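Local coordinates for conserved Archaeal protein (Sulfolobus acidocaldarius, PDB 4OPC) that reduces the double bonds of the geranylgeranyl chains of archaeal membrane lipid precursors, using bound FAD, to give saturated archaeols, at residues Pro275-Ile287 / Phe325-Tyr337. Sequence-based numbering, arbitrary orientation.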
loop_
_atom_site.group_PDB
_atom_site.type_symbol
_atom_site.label_atom_id
_atom_site.label_comp_id
_atom_site.label_asym_id
_atom_site.label_seq_id
_atom_site.Cartn_x
_atom_site.Cartn_y
_atom_site.Cartn_z
ATOM N N PRO A 275 -1.966 7.179 -5.956
ATOM C CA PRO A 275 -0.927 7.773 -5.099
ATOM C C PRO A 275 -1.093 9.283 -4.930
ATOM O O PRO A 275 -1.941 9.910 -5.572
ATOM C CB PRO A 275 0.378 7.456 -5.841
ATOM C CG PRO A 275 -0.026 7.154 -7.252
ATOM C CD PRO A 275 -1.435 6.648 -7.222
ATOM N N LEU A 276 -0.287 9.869 -4.044
ATOM C CA LEU A 276 -0.196 11.323 -3.962
ATOM C C LEU A 276 -0.015 11.880 -5.364
ATOM O O LEU A 276 0.796 11.359 -6.127
ATOM C CB LEU A 276 1.047 11.713 -3.164
ATOM C CG LEU A 276 1.056 12.000 -1.667
ATOM C CD1 LEU A 276 2.375 12.699 -1.325
ATOM C CD2 LEU A 276 -0.131 12.817 -1.200
ATOM N N TYR A 277 -0.758 12.930 -5.705
ATOM C CA TYR A 277 -0.691 13.489 -7.053
ATOM C C TYR A 277 0.734 13.836 -7.465
ATOM O O TYR A 277 1.123 13.590 -8.609
ATOM C CB TYR A 277 -1.608 14.696 -7.192
ATOM C CG TYR A 277 -3.060 14.326 -7.357
ATOM C CD1 TYR A 277 -3.453 13.420 -8.333
ATOM C CD2 TYR A 277 -4.037 14.866 -6.533
ATOM C CE1 TYR A 277 -4.789 13.088 -8.503
ATOM C CE2 TYR A 277 -5.377 14.530 -6.696
ATOM C CZ TYR A 277 -5.730 13.638 -7.674
ATOM O OH TYR A 277 -7.058 13.295 -7.850
ATOM N N THR A 278 1.505 14.399 -6.535
ATOM C CA THR A 278 2.956 14.391 -6.675
ATOM C C THR A 278 3.601 13.805 -5.434
ATOM O O THR A 278 3.220 14.134 -4.300
ATOM C CB THR A 278 3.566 15.774 -6.995
ATOM O OG1 THR A 278 4.990 15.631 -7.063
ATOM C CG2 THR A 278 3.227 16.802 -5.920
ATOM N N MET A 279 4.584 12.940 -5.658
ATOM C CA MET A 279 5.366 12.330 -4.591
ATOM C C MET A 279 6.705 13.043 -4.455
ATOM O O MET A 279 7.572 12.610 -3.692
ATOM C CB MET A 279 5.567 10.835 -4.871
ATOM C CG MET A 279 4.230 10.083 -4.899
ATOM S SD MET A 279 4.350 8.426 -5.620
ATOM C CE MET A 279 4.941 7.489 -4.229
ATOM N N ALA A 280 6.865 14.160 -5.166
ATOM C CA ALA A 280 8.105 14.944 -5.125
ATOM C C ALA A 280 7.807 16.427 -4.997
ATOM O O ALA A 280 6.884 16.938 -5.637
ATOM C CB ALA A 280 8.933 14.699 -6.387
ATOM N N TRP A 281 8.611 17.128 -4.205
ATOM C CA TRP A 281 8.582 18.578 -4.185
ATOM C C TRP A 281 10.000 19.056 -3.867
ATOM O O TRP A 281 10.939 18.256 -3.853
ATOM C CB TRP A 281 7.553 19.059 -3.164
ATOM C CG TRP A 281 7.144 20.472 -3.358
ATOM C CD1 TRP A 281 7.422 21.528 -2.536
ATOM C CD2 TRP A 281 6.400 20.996 -4.455
ATOM N NE1 TRP A 281 6.887 22.680 -3.054
ATOM C CE2 TRP A 281 6.257 22.385 -4.235
ATOM C CE3 TRP A 281 5.844 20.433 -5.606
ATOM C CZ2 TRP A 281 5.575 23.212 -5.118
ATOM C CZ3 TRP A 281 5.162 21.264 -6.490
ATOM C CH2 TRP A 281 5.038 22.637 -6.237
ATOM N N ASN A 282 10.169 20.354 -3.633
ATOM C CA ASN A 282 11.503 20.898 -3.384
ATOM C C ASN A 282 12.118 20.298 -2.126
ATOM O O ASN A 282 11.636 20.549 -1.021
ATOM C CB ASN A 282 11.466 22.419 -3.212
ATOM C CG ASN A 282 10.850 23.151 -4.387
ATOM O OD1 ASN A 282 10.947 22.734 -5.543
ATOM N ND2 ASN A 282 10.225 24.281 -4.089
ATOM N N GLY A 283 13.183 19.518 -2.297
ATOM C CA GLY A 283 13.890 18.926 -1.172
ATOM C C GLY A 283 13.234 17.722 -0.516
ATOM O O GLY A 283 13.675 17.312 0.567
ATOM N N ILE A 284 12.193 17.151 -1.132
ATOM C CA ILE A 284 11.461 16.067 -0.468
ATOM C C ILE A 284 10.825 15.096 -1.451
ATOM O O ILE A 284 10.299 15.498 -2.501
ATOM C CB ILE A 284 10.390 16.629 0.489
ATOM C CG1 ILE A 284 9.665 15.502 1.223
ATOM C CG2 ILE A 284 9.419 17.566 -0.253
ATOM C CD1 ILE A 284 8.805 15.983 2.395
ATOM N N ILE A 285 10.891 13.816 -1.105
ATOM C CA ILE A 285 10.151 12.760 -1.798
ATOM C C ILE A 285 9.348 12.003 -0.751
ATOM O O ILE A 285 9.830 11.797 0.372
ATOM C CB ILE A 285 11.102 11.813 -2.550
ATOM C CG1 ILE A 285 11.628 12.499 -3.815
ATOM C CG2 ILE A 285 10.420 10.462 -2.872
ATOM C CD1 ILE A 285 12.732 11.708 -4.512
ATOM N N VAL A 286 8.123 11.605 -1.104
ATOM C CA VAL A 286 7.244 10.864 -0.216
ATOM C C VAL A 286 7.020 9.463 -0.770
ATOM O O VAL A 286 6.779 9.297 -1.968
ATOM C CB VAL A 286 5.890 11.590 -0.094
ATOM C CG1 VAL A 286 4.963 10.846 0.857
ATOM C CG2 VAL A 286 6.109 13.020 0.372
ATOM N N ILE A 287 7.108 8.455 0.097
ATOM C CA ILE A 287 6.997 7.059 -0.330
ATOM C C ILE A 287 6.118 6.238 0.617
ATOM O O ILE A 287 5.755 6.695 1.713
ATOM C CB ILE A 287 8.382 6.385 -0.494
ATOM C CG1 ILE A 287 9.125 6.348 0.842
ATOM C CG2 ILE A 287 9.219 7.096 -1.553
ATOM C CD1 ILE A 287 10.425 5.554 0.781
ATOM N N PHE A 325 17.660 19.823 -6.648
ATOM C CA PHE A 325 16.809 19.150 -5.674
ATOM C C PHE A 325 15.425 19.800 -5.600
ATOM O O PHE A 325 14.645 19.549 -4.677
ATOM C CB PHE A 325 17.496 19.119 -4.305
ATOM C CG PHE A 325 18.840 18.453 -4.332
ATOM C CD1 PHE A 325 18.947 17.070 -4.351
ATOM C CD2 PHE A 325 20.001 19.212 -4.368
ATOM C CE1 PHE A 325 20.199 16.457 -4.391
ATOM C CE2 PHE A 325 21.248 18.607 -4.401
ATOM C CZ PHE A 325 21.343 17.228 -4.417
ATOM N N SER A 326 15.114 20.619 -6.596
ATOM C CA SER A 326 13.774 21.165 -6.731
ATOM C C SER A 326 12.789 20.072 -7.094
ATOM O O SER A 326 13.170 18.932 -7.407
ATOM C CB SER A 326 13.740 22.231 -7.826
ATOM O OG SER A 326 13.897 21.654 -9.126
ATOM N N ALA A 327 11.510 20.423 -7.074
ATOM C CA ALA A 327 10.484 19.503 -7.553
ATOM C C ALA A 327 10.830 18.957 -8.940
ATOM O O ALA A 327 10.713 17.752 -9.187
ATOM C CB ALA A 327 9.136 20.180 -7.571
ATOM N N SER A 328 11.264 19.833 -9.841
ATOM C CA SER A 328 11.622 19.401 -11.187
ATOM C C SER A 328 12.823 18.464 -11.158
ATOM O O SER A 328 12.876 17.479 -11.909
ATOM C CB SER A 328 11.919 20.603 -12.081
ATOM O OG SER A 328 10.803 21.466 -12.141
ATOM N N GLY A 329 13.782 18.767 -10.290
ATOM C CA GLY A 329 14.964 17.939 -10.156
ATOM C C GLY A 329 14.686 16.544 -9.624
ATOM O O GLY A 329 15.444 15.612 -9.899
ATOM N N LEU A 330 13.601 16.408 -8.867
ATOM C CA LEU A 330 13.229 15.138 -8.260
ATOM C C LEU A 330 12.035 14.496 -8.973
ATOM O O LEU A 330 11.554 13.443 -8.559
ATOM C CB LEU A 330 12.900 15.365 -6.779
ATOM C CG LEU A 330 14.106 15.749 -5.911
ATOM C CD1 LEU A 330 13.655 16.228 -4.551
ATOM C CD2 LEU A 330 15.070 14.587 -5.756
ATOM N N TRP A 331 11.581 15.123 -10.052
ATOM C CA TRP A 331 10.324 14.746 -10.712
ATOM C C TRP A 331 10.321 13.324 -11.265
ATOM O O TRP A 331 9.254 12.728 -11.440
ATOM C CB TRP A 331 10.015 15.744 -11.827
ATOM C CG TRP A 331 8.556 15.859 -12.163
ATOM C CD1 TRP A 331 7.943 15.458 -13.315
ATOM C CD2 TRP A 331 7.525 16.407 -11.328
ATOM N NE1 TRP A 331 6.599 15.733 -13.254
ATOM C CE2 TRP A 331 6.319 16.318 -12.046
ATOM C CE3 TRP A 331 7.513 16.983 -10.053
ATOM C CZ2 TRP A 331 5.103 16.764 -11.520
ATOM C CZ3 TRP A 331 6.308 17.429 -9.534
ATOM C CH2 TRP A 331 5.121 17.313 -10.264
ATOM N N ASP A 332 11.504 12.778 -11.536
ATOM C CA ASP A 332 11.608 11.401 -12.016
ATOM C C ASP A 332 11.002 10.410 -11.035
ATOM O O ASP A 332 10.639 9.296 -11.412
ATOM C CB ASP A 332 13.063 11.019 -12.289
ATOM C CG ASP A 332 13.559 11.534 -13.620
ATOM O OD1 ASP A 332 12.725 11.950 -14.451
ATOM O OD2 ASP A 332 14.786 11.509 -13.835
ATOM N N MET A 333 10.900 10.811 -9.772
ATOM C CA MET A 333 10.224 9.988 -8.774
ATOM C C MET A 333 8.818 9.667 -9.266
ATOM O O MET A 333 8.382 8.510 -9.249
ATOM C CB MET A 333 10.133 10.716 -7.433
ATOM C CG MET A 333 9.208 10.037 -6.432
ATOM S SD MET A 333 9.847 8.421 -5.936
ATOM C CE MET A 333 8.392 7.684 -5.204
ATOM N N ASN A 334 8.118 10.702 -9.714
ATOM C CA ASN A 334 6.751 10.554 -10.194
ATOM C C ASN A 334 6.701 9.728 -11.466
ATOM O O ASN A 334 5.879 8.827 -11.590
ATOM C CB ASN A 334 6.136 11.918 -10.471
ATOM C CG ASN A 334 5.828 12.684 -9.212
ATOM O OD1 ASN A 334 5.307 12.126 -8.254
ATOM N ND2 ASN A 334 6.139 13.970 -9.212
ATOM N N ILE A 335 7.574 10.044 -12.415
ATOM C CA ILE A 335 7.577 9.325 -13.687
ATOM C C ILE A 335 7.816 7.828 -13.471
ATOM O O ILE A 335 7.071 6.982 -13.990
ATOM C CB ILE A 335 8.645 9.875 -14.633
ATOM C CG1 ILE A 335 8.481 11.390 -14.831
ATOM C CG2 ILE A 335 8.611 9.118 -15.959
ATOM C CD1 ILE A 335 7.103 11.806 -15.268
ATOM N N CYS A 336 8.840 7.508 -12.688
ATOM C CA CYS A 336 9.186 6.122 -12.373
ATOM C C CYS A 336 8.036 5.427 -11.658
ATOM O O CYS A 336 7.600 4.345 -12.077
ATOM C CB CYS A 336 10.452 6.081 -11.498
ATOM S SG CYS A 336 10.920 4.458 -10.743
ATOM N N TYR A 337 7.514 6.043 -10.599
ATOM C CA TYR A 337 6.479 5.370 -9.819
ATOM C C TYR A 337 5.177 5.172 -10.586
ATOM O O TYR A 337 4.574 4.098 -10.504
ATOM C CB TYR A 337 6.212 6.056 -8.470
ATOM C CG TYR A 337 5.276 5.212 -7.666
ATOM C CD1 TYR A 337 5.732 4.077 -7.002
ATOM C CD2 TYR A 337 3.914 5.475 -7.640
ATOM C CE1 TYR A 337 4.858 3.259 -6.305
ATOM C CE2 TYR A 337 3.041 4.656 -6.948
ATOM C CZ TYR A 337 3.522 3.545 -6.287
ATOM O OH TYR A 337 2.677 2.703 -5.610
HETATM O O HOH W 1 2.880 10.290 -8.094
#
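Met279 and Ala280 lie against Met333 and Asn334 where a β-hairpin at the edge of the Rossmann-type FAD-binding sheet, strands 280-281 and 284-286 joined by a type II turn, rests on the short, weakly bonded helical turn 327-330 and the start of the long helix 332-357. The buried end is closely packed. The bent chain of Met279 carries CE over one face of the Tyr337 ring, 4.2 Å from its centroid, while SD sits obliquely beside it in a Met-aromatic contact; the same CE meets Met333 CE at 3.6 Å. With CG anti to the backbone N (chi1 169°) and a bend at chi2, Met333 runs across Ile285, whose CG2 touches SD, and ends against Ile287 CG2, next to the FAD-binding residue Ala17. Leu330 CD2 meets Ile285 CD1 farther along, and helix 302-322 backs Leu330 and Tyr337. Within this apolar layer Asn334 uses both ends of its amide. Its OD1 receives Met279 N in the carbonyl plane, on a lone pair, through a nearly straight bond of 2.8 Å (174° at the hydrogen), and a water lies between OD1 and Leu276 O; ND2, 3.3 Å above the Trp331 ring plane and displaced toward its rim, donates to Thr278 OG1, which in turn donates a hydrogen bond to Ala280 O. A leucine in place of Asn334 would probably strand Met279 N without its acceptor and deprive Thr278 OG1 of its donor in a buried setting. The turn end is looser and partly exposed: Trp281 CE3 meets Ala327 CB, and Asn282 and Gly283 meet Phe325, Ser326 and Ala327 largely through polar and backbone atoms. Ser326 OG, also hydrogen-bonded to Asp324, N-caps helix 327-330 by accepting from Gly329 N. There Gly283 N donates to Phe325 O, and Asn282, whose ND2 is bound to Gly131 O, presents a lone pair of OD1 to Ala327 N at 2.8 Å.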